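Local structure of SidF, inhibitor of growth family, member 3 (Legionella pneumophila subsp. pneumophila, 4FYE) at residues T437-A442 and L549-D554; P479-L484 and A555-Y560. The protein acts as a phosphoinositide phosphatase of Legionella, probably removing the 3-phosphate from phosphatidylinositol 3,4,5-trisphosphate. The protein carries 1 engineered substitution. One frame throughout, in Å; residues are numbered along the deposited sequence.

Contact 1: T437-A442 and L549-D554; sequences TKNQNA and LHNQID
Asn-439 and Asn-551 bring their amide ends together where the first turn of helix 438-458 packs against the long helix 522-583, whose residues up to 559 lie in a predicted coiled coil. This is a helix-helix crossing: the short axes run 9.4 Å apart at 63°. The two asparagine side chains cross at about a right angle, with amide planes 39° apart. On Asn-551, CG lies beside the backbone N and anti to the carbonyl carbon, which turns the amide toward Lys-438 and Asn-439, both on the same side of it. The Lys-438 chain leaves CA with CG anti to the backbone N and then bends near the end, swinging NZ to 3.7 Å from Asn-551 CG. Lys-438 NZ also lies 5.4 Å from Asp-554 OD1, too far for contact, though the opposite charges may still attract weakly. Deeper in, Asp-554 directs its carboxylate at Ala-442, while Asp-554 OD1 is hydrogen-bonded to Tyr-613 of helix 590-614. The Ala-442 methyl sits over the flat of this carboxylate, CB being 3.6 Å from OD1 and 3.7 Å from OD2 of Asp-554.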
ATOM      1  N   THR A 437     -14.791  -5.833 -14.122  1.00 59.67           N
ATOM      2  CA  THR A 437     -14.715  -5.756 -12.664  1.00 55.24           C
ATOM      3  C   THR A 437     -16.123  -5.548 -12.100  1.00 58.12           C
ATOM      4  O   THR A 437     -16.288  -5.488 -10.859  1.00 61.94           O
ATOM      5  CB  THR A 437     -13.882  -4.512 -12.198  1.00 54.58           C
ATOM      6  OG1 THR A 437     -14.484  -3.329 -12.778  1.00 56.02           O
ATOM      7  CG2 THR A 437     -12.411  -4.621 -12.584  1.00 45.53           C
ATOM      8  N   LYS A 438     -17.110  -5.374 -12.989  1.00 59.95           N
ATOM      9  CA  LYS A 438     -18.520  -5.137 -12.588  1.00 64.47           C
ATOM     10  C   LYS A 438     -18.955  -6.100 -11.475  1.00 65.23           C
ATOM     11  O   LYS A 438     -19.385  -5.648 -10.408  1.00 63.41           O
ATOM     12  CB  LYS A 438     -19.478  -5.236 -13.794  1.00 67.66           C
ATOM     13  CG  LYS A 438     -20.830  -4.526 -13.615  1.00 74.60           C
ATOM     14  CD  LYS A 438     -21.980  -5.119 -14.469  1.00 86.12           C
ATOM     15  CE  LYS A 438     -23.051  -5.959 -13.709  1.00 93.22           C
ATOM     16  NZ  LYS A 438     -22.750  -6.358 -12.282  1.00 85.56           N
ATOM     17  N   ASN A 439     -18.850  -7.414 -11.729  1.00 66.47           N
ATOM     18  CA  ASN A 439     -19.261  -8.437 -10.749  1.00 65.39           C
ATOM     19  C   ASN A 439     -18.554  -8.337  -9.366  1.00 69.58           C
ATOM     20  O   ASN A 439     -19.225  -8.388  -8.290  1.00 68.31           O
ATOM     21  CB  ASN A 439     -19.084  -9.856 -11.334  1.00 62.52           C
ATOM     22  CG  ASN A 439     -20.221 -10.242 -12.315  1.00 70.74           C
ATOM     23  OD1 ASN A 439     -21.266  -9.573 -12.402  1.00 69.25           O
ATOM     24  ND2 ASN A 439     -20.015 -11.327 -13.058  1.00 64.42           N
ATOM     25  N   GLN A 440     -17.218  -8.202  -9.387  1.00 63.92           N
ATOM     26  CA  GLN A 440     -16.443  -8.329  -8.152  1.00 55.97           C
ATOM     27  C   GLN A 440     -16.712  -7.107  -7.321  1.00 54.28           C
ATOM     28  O   GLN A 440     -16.801  -7.184  -6.105  1.00 54.37           O
ATOM     29  CB  GLN A 440     -14.969  -8.522  -8.452  1.00 52.40           C
ATOM     30  CG  GLN A 440     -14.042  -8.609  -7.234  1.00 53.64           C
ATOM     31  CD  GLN A 440     -14.563  -9.486  -6.104  1.00 56.71           C
ATOM     32  OE1 GLN A 440     -15.228 -10.520  -6.314  1.00 54.88           O
ATOM     33  NE2 GLN A 440     -14.302  -9.053  -4.902  1.00 52.40           N
ATOM     34  N   ASN A 441     -16.972  -5.996  -7.990  1.00 54.61           N
ATOM     35  CA  ASN A 441     -17.158  -4.734  -7.294  1.00 55.30           C
ATOM     36  C   ASN A 441     -18.511  -4.655  -6.589  1.00 57.07           C
ATOM     37  O   ASN A 441     -18.600  -4.275  -5.387  1.00 58.44           O
ATOM     38  CB  ASN A 441     -16.895  -3.553  -8.244  1.00 56.43           C
ATOM     39  CG  ASN A 441     -15.406  -3.317  -8.472  1.00 54.47           C
ATOM     40  OD1 ASN A 441     -14.564  -3.776  -7.697  1.00 50.43           O
ATOM     41  ND2 ASN A 441     -15.072  -2.607  -9.550  1.00 52.99           N
ATOM     42  N   ALA A 442     -19.546  -5.089  -7.289  1.00 56.05           N
ATOM     43  CA  ALA A 442     -20.831  -5.343  -6.619  1.00 61.72           C
ATOM     44  C   ALA A 442     -20.782  -6.427  -5.463  1.00 63.82           C
ATOM     45  O   ALA A 442     -21.285  -6.197  -4.349  1.00 70.51           O
ATOM     46  CB  ALA A 442     -21.938  -5.636  -7.635  1.00 61.85           C
ATOM     47  N   LEU A 549     -26.174 -14.075  -7.841  1.00 83.00           N
ATOM     48  CA  LEU A 549     -26.931 -13.784  -6.627  1.00 82.67           C
ATOM     49  C   LEU A 549     -26.603 -12.390  -6.087  1.00 82.06           C
ATOM     50  O   LEU A 549     -27.529 -11.606  -5.759  1.00 80.15           O
ATOM     51  CB  LEU A 549     -26.679 -14.876  -5.591  1.00 81.31           C
ATOM     52  CG  LEU A 549     -27.335 -16.214  -5.964  1.00 86.90           C
ATOM     53  CD1 LEU A 549     -26.986 -17.331  -4.975  1.00 87.71           C
ATOM     54  CD2 LEU A 549     -28.846 -16.054  -6.097  1.00 86.64           C
ATOM     55  N   HIS A 550     -25.293 -12.079  -6.028  1.00 76.44           N
ATOM     56  CA  HIS A 550     -24.856 -10.749  -5.665  1.00 75.54           C
ATOM     57  C   HIS A 550     -25.527  -9.740  -6.547  1.00 75.08           C
ATOM     58  O   HIS A 550     -26.050  -8.734  -6.057  1.00 75.66           O
ATOM     59  CB  HIS A 550     -23.322 -10.578  -5.701  1.00 74.42           C
ATOM     60  CG  HIS A 550     -22.623 -11.003  -4.405  1.00 73.74           C
ATOM     61  ND1 HIS A 550     -22.879 -10.431  -3.211  1.00 74.24           N
ATOM     62  CD2 HIS A 550     -21.674 -11.988  -4.153  1.00 73.61           C
ATOM     63  CE1 HIS A 550     -22.157 -11.029  -2.236  1.00 75.12           C
ATOM     64  NE2 HIS A 550     -21.415 -11.977  -2.815  1.00 77.38           N
ATOM     65  N   ASN A 551     -25.563 -10.005  -7.847  1.00 74.35           N
ATOM     66  CA  ASN A 551     -26.147  -9.023  -8.764  1.00 78.45           C
ATOM     67  C   ASN A 551     -27.619  -8.777  -8.440  1.00 81.26           C
ATOM     68  O   ASN A 551     -28.107  -7.664  -8.557  1.00 82.11           O
ATOM     69  CB  ASN A 551     -25.898  -9.400 -10.235  1.00 76.49           C
ATOM     70  CG  ASN A 551     -24.416  -9.253 -10.620  1.00 76.97           C
ATOM     71  OD1 ASN A 551     -23.871 -10.002 -11.442  1.00 77.67           O
ATOM     72  ND2 ASN A 551     -23.750  -8.287 -10.002  1.00 71.39           N
ATOM     73  N   GLN A 552     -28.310  -9.795  -7.958  1.00 82.72           N
ATOM     74  CA  GLN A 552     -29.698  -9.575  -7.554  1.00 89.27           C
ATOM     75  C   GLN A 552     -29.781  -8.746  -6.265  1.00 87.41           C
ATOM     76  O   GLN A 552     -30.697  -7.927  -6.090  1.00 86.36           O
ATOM     77  CB  GLN A 552     -30.443 -10.902  -7.382  1.00 92.58           C
ATOM     78  CG  GLN A 552     -30.701 -11.674  -8.671  1.00 92.43           C
ATOM     79  CD  GLN A 552     -31.200 -13.077  -8.356  1.00 96.36           C
ATOM     80  OE1 GLN A 552     -32.324 -13.258  -7.859  1.00 92.80           O
ATOM     81  NE2 GLN A 552     -30.349 -14.075  -8.609  1.00 96.26           N
ATOM     82  N   ILE A 553     -28.822  -8.946  -5.366  1.00 83.31           N
ATOM     83  CA  ILE A 553     -28.808  -8.143  -4.142  1.00 82.91           C
ATOM     84  C   ILE A 553     -28.543  -6.657  -4.445  1.00 83.17           C
ATOM     85  O   ILE A 553     -29.215  -5.755  -3.921  1.00 86.55           O
ATOM     86  CB  ILE A 553     -27.825  -8.723  -3.119  1.00 82.24           C
ATOM     87  CG1 ILE A 553     -28.379 -10.070  -2.649  1.00 80.84           C
ATOM     88  CG2 ILE A 553     -27.565  -7.731  -1.982  1.00 79.76           C
ATOM     89  CD1 ILE A 553     -27.521 -10.859  -1.684  1.00 77.51           C
ATOM     90  N   ASP A 554     -27.584  -6.429  -5.327  1.00 79.91           N
ATOM     91  CA  ASP A 554     -27.228  -5.106  -5.806  1.00 80.68           C
ATOM     92  C   ASP A 554     -28.442  -4.287  -6.267  1.00 83.68           C
ATOM     93  O   ASP A 554     -28.687  -3.183  -5.767  1.00 80.30           O
ATOM     94  CB  ASP A 554     -26.263  -5.282  -6.980  1.00 81.91           C
ATOM     95  CG  ASP A 554     -25.230  -4.199  -7.043  1.00 80.60           C
ATOM     96  OD1 ASP A 554     -24.963  -3.743  -8.168  1.00 83.96           O
ATOM     97  OD2 ASP A 554     -24.693  -3.812  -5.974  1.00 81.06           O
TER

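Contact 2: P479-L484 and A555-Y560; sequences PDVSDL and ALRKAY
Pro-479 wedges its ring between Leu-556, Arg-557 and Tyr-560, and no other residue here buries more surface. Its CG tip reaches the backbone of the helix, 3.4 Å from the carbonyl oxygen of Leu-556, the same oxygen that accepts the N-H of Tyr-560. Leu-556 thus meets the proline twice: its CB bond is directed at the loop, and Leu-556 CB stands 4.3 Å from the same Pro-479 CG that touches its carbonyl. The Pro-479 CG atom also lies 3.6 Å from Tyr-560 CB. The neighbouring CD completes the wedge as a CH-pi contact, lying 4.1 Å from the centroid of the Tyr-560 ring and 27° off its normal. With CG anti to the backbone N (chi1 180°), the Tyr-560 ring swings out beside the proline; its hydroxyl is hydrogen-bonded to the carbonyl of Leu-475.

These residues join the start of a helical hairpin to its returning arm: helix 482-514 leads through a short loop into helix 522-583, and residues 481-559, spanning most of this hairpin, are predicted as coiled coil. Val-481 takes the N-cap position of the first arm. Just before it, Asp-480 OD2 receives the hydroxyl of Ser-482.

Arg-557 starts out past the proline, its CG 4.0 Å from Pro-479 CD, then bends at chi2 (134°) and extends straight to the guanidinium. Val-481, crossing this chain at about a right angle, lays CG1 over one guanidinium face, off toward the rim and 4.1 Å from Arg-557 NH2. The polar end of Arg-557 is engaged elsewhere: NH2 forms a salt bridge to Asp-450 OD1, and NH1 is hydrogen-bonded to Asn-446 OD1.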
ATOM      1  N   PRO A 479     -32.562  -3.105   2.415  1.00106.70           N
ATOM      2  CA  PRO A 479     -33.702  -3.983   2.189  1.00107.84           C
ATOM      3  C   PRO A 479     -33.445  -5.419   2.657  1.00106.02           C
ATOM      4  O   PRO A 479     -32.320  -5.880   2.642  1.00104.08           O
ATOM      5  CB  PRO A 479     -33.912  -3.911   0.670  1.00109.92           C
ATOM      6  CG  PRO A 479     -32.630  -3.397   0.101  1.00107.54           C
ATOM      7  CD  PRO A 479     -31.730  -2.926   1.211  1.00101.91           C
ATOM      8  N   ASP A 480     -34.504  -6.106   3.074  1.00111.68           N
ATOM      9  CA  ASP A 480     -34.432  -7.477   3.583  1.00107.74           C
ATOM     10  C   ASP A 480     -33.961  -8.430   2.493  1.00105.90           C
ATOM     11  O   ASP A 480     -34.716  -8.808   1.588  1.00110.38           O
ATOM     12  CB  ASP A 480     -35.815  -7.903   4.114  1.00108.21           C
ATOM     13  CG  ASP A 480     -35.823  -9.301   4.743  1.00108.47           C
ATOM     14  OD1 ASP A 480     -36.953  -9.739   5.111  1.00113.00           O
ATOM     15  OD2 ASP A 480     -34.743  -9.950   4.888  1.00 98.45           O
ATOM     16  N   VAL A 481     -32.712  -8.838   2.606  1.00100.45           N
ATOM     17  CA  VAL A 481     -32.099  -9.674   1.593  1.00100.63           C
ATOM     18  C   VAL A 481     -31.467 -10.934   2.207  1.00 97.62           C
ATOM     19  O   VAL A 481     -30.581 -11.573   1.629  1.00 92.90           O
ATOM     20  CB  VAL A 481     -31.096  -8.823   0.791  1.00 97.87           C
ATOM     21  CG1 VAL A 481     -29.799  -8.610   1.567  1.00 89.34           C
ATOM     22  CG2 VAL A 481     -30.873  -9.404  -0.594  1.00 96.99           C
ATOM     23  N   SER A 482     -31.978 -11.295   3.379  1.00 99.40           N
ATOM     24  CA  SER A 482     -31.454 -12.406   4.183  1.00104.32           C
ATOM     25  C   SER A 482     -31.506 -13.695   3.390  1.00105.02           C
ATOM     26  O   SER A 482     -30.627 -14.570   3.515  1.00100.28           O
ATOM     27  CB  SER A 482     -32.285 -12.565   5.458  1.00110.28           C
ATOM     28  OG  SER A 482     -32.838 -11.327   5.886  1.00112.20           O
ATOM     29  N   ASP A 483     -32.556 -13.764   2.570  1.00106.38           N
ATOM     30  CA  ASP A 483     -32.823 -14.847   1.655  1.00106.61           C
ATOM     31  C   ASP A 483     -31.644 -15.152   0.750  1.00101.58           C
ATOM     32  O   ASP A 483     -30.996 -16.192   0.881  1.00 99.64           O
ATOM     33  CB  ASP A 483     -34.043 -14.502   0.815  1.00108.11           C
ATOM     34  CG  ASP A 483     -34.899 -15.711   0.549  1.00119.11           C
ATOM     35  OD1 ASP A 483     -34.528 -16.789   1.088  1.00117.13           O
ATOM     36  OD2 ASP A 483     -35.937 -15.589  -0.163  1.00120.72           O
ATOM     37  N   LEU A 484     -31.356 -14.232  -0.163  1.00101.08           N
ATOM     38  CA  LEU A 484     -30.240 -14.425  -1.076  1.00 95.60           C
ATOM     39  C   LEU A 484     -28.897 -14.544  -0.353  1.00 87.47           C
ATOM     40  O   LEU A 484     -28.006 -15.260  -0.815  1.00 83.80           O
ATOM     41  CB  LEU A 484     -30.210 -13.329  -2.115  1.00 96.77           C
ATOM     42  CG  LEU A 484     -31.471 -13.153  -2.959  1.00103.74           C
ATOM     43  CD1 LEU A 484     -31.739 -11.665  -3.152  1.00102.11           C
ATOM     44  CD2 LEU A 484     -31.306 -13.845  -4.306  1.00103.95           C
ATOM     45  N   ALA A 555     -29.196  -4.859  -7.211  1.00 85.29           N
ATOM     46  CA  ALA A 555     -30.452  -4.283  -7.722  1.00 90.43           C
ATOM     47  C   ALA A 555     -31.342  -3.711  -6.628  1.00 91.61           C
ATOM     48  O   ALA A 555     -31.800  -2.564  -6.714  1.00 90.75           O
ATOM     49  CB  ALA A 555     -31.230  -5.338  -8.502  1.00 88.71           C
ATOM     50  N   LEU A 556     -31.570  -4.527  -5.604  1.00 90.37           N
ATOM     51  CA  LEU A 556     -32.421  -4.147  -4.493  1.00 92.15           C
ATOM     52  C   LEU A 556     -31.767  -3.123  -3.576  1.00 90.65           C
ATOM     53  O   LEU A 556     -32.431  -2.226  -3.059  1.00 93.64           O
ATOM     54  CB  LEU A 556     -32.838  -5.377  -3.700  1.00 90.82           C
ATOM     55  CG  LEU A 556     -33.867  -6.263  -4.425  1.00 99.21           C
ATOM     56  CD1 LEU A 556     -33.917  -7.596  -3.704  1.00 95.90           C
ATOM     57  CD2 LEU A 556     -35.265  -5.641  -4.543  1.00 93.79           C
ATOM     58  N   ARG A 557     -30.465  -3.221  -3.378  1.00 86.17           N
ATOM     59  CA  ARG A 557     -29.823  -2.174  -2.594  1.00 84.68           C
ATOM     60  C   ARG A 557     -29.939  -0.854  -3.347  1.00 83.34           C
ATOM     61  O   ARG A 557     -30.237   0.201  -2.767  1.00 84.03           O
ATOM     62  CB  ARG A 557     -28.392  -2.552  -2.213  1.00 82.04           C
ATOM     63  CG  ARG A 557     -28.316  -3.165  -0.797  1.00 87.84           C
ATOM     64  CD  ARG A 557     -27.459  -4.431  -0.676  1.00 86.46           C
ATOM     65  NE  ARG A 557     -27.343  -4.828   0.725  1.00 88.10           N
ATOM     66  CZ  ARG A 557     -26.691  -5.890   1.197  1.00 85.01           C
ATOM     67  NH1 ARG A 557     -26.060  -6.730   0.400  1.00 86.77           N
ATOM     68  NH2 ARG A 557     -26.678  -6.117   2.497  1.00 87.25           N
ATOM     69  N   LYS A 558     -29.783  -0.947  -4.657  1.00 82.44           N
ATOM     70  CA  LYS A 558     -29.726   0.223  -5.512  1.00 83.35           C
ATOM     71  C   LYS A 558     -31.068   0.963  -5.418  1.00 85.13           C
ATOM     72  O   LYS A 558     -31.128   2.140  -5.064  1.00 82.13           O
ATOM     73  CB  LYS A 558     -29.393  -0.222  -6.943  1.00 81.02           C
ATOM     74  CG  LYS A 558     -29.316   0.867  -8.013  1.00 81.00           C
ATOM     75  CD  LYS A 558     -28.746   0.254  -9.294  1.00 79.69           C
ATOM     76  CE  LYS A 558     -27.913   1.210 -10.140  1.00 71.11           C
ATOM     77  NZ  LYS A 558     -28.799   2.017 -10.987  1.00 74.24           N
ATOM     78  N   ALA A 559     -32.152   0.258  -5.690  1.00 92.03           N
ATOM     79  CA  ALA A 559     -33.468   0.886  -5.601  1.00 94.58           C
ATOM     80  C   ALA A 559     -33.762   1.397  -4.184  1.00 93.97           C
ATOM     81  O   ALA A 559     -34.443   2.420  -4.023  1.00 94.03           O
ATOM     82  CB  ALA A 559     -34.559  -0.069  -6.058  1.00 97.98           C
ATOM     83  N   TYR A 560     -33.263   0.687  -3.164  1.00 90.97           N
ATOM     84  CA  TYR A 560     -33.504   1.101  -1.786  1.00 90.48           C
ATOM     85  C   TYR A 560     -32.743   2.378  -1.489  1.00 93.40           C
ATOM     86  O   TYR A 560     -33.296   3.316  -0.902  1.00100.61           O
ATOM     87  CB  TYR A 560     -33.042   0.032  -0.831  1.00 90.98           C
ATOM     88  CG  TYR A 560     -33.247   0.383   0.624  1.00 92.63           C
ATOM     89  CD1 TYR A 560     -32.339   1.194   1.289  1.00 86.51           C
ATOM     90  CD2 TYR A 560     -34.363  -0.116   1.344  1.00 95.36           C
ATOM     91  CE1 TYR A 560     -32.509   1.521   2.617  1.00 91.86           C
ATOM     92  CE2 TYR A 560     -34.550   0.200   2.684  1.00 94.83           C
ATOM     93  CZ  TYR A 560     -33.617   1.019   3.324  1.00 98.30           C
ATOM     94  OH  TYR A 560     -33.742   1.347   4.667  1.00 95.82           O
TER

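Overall arrangement
Both contacts use successive turns of helix 522-583, and their centres lie about 12 Å apart. Contact 1 sets this helix against the start of helix 438-458 at the surface, with mostly polar amide, amino and carboxylate groups, and one alanine methyl against the carboxylate. Contact 2, partly buried, sets it against the loop entering helix 482-514, where a proline ring packs on leucine, tyrosine and the arginine chain, and a valine methyl lies over the guanidinium. The two meet through Ile-553, whose CG1 lies 3.3 Å from Val-481 CG2, and through Leu-549 and Gln-552 against Leu-484. Helix 438-458 also reaches both: its Asn-446 is hydrogen-bonded to His-550 and to Arg-557. Neither is near the chain's centre.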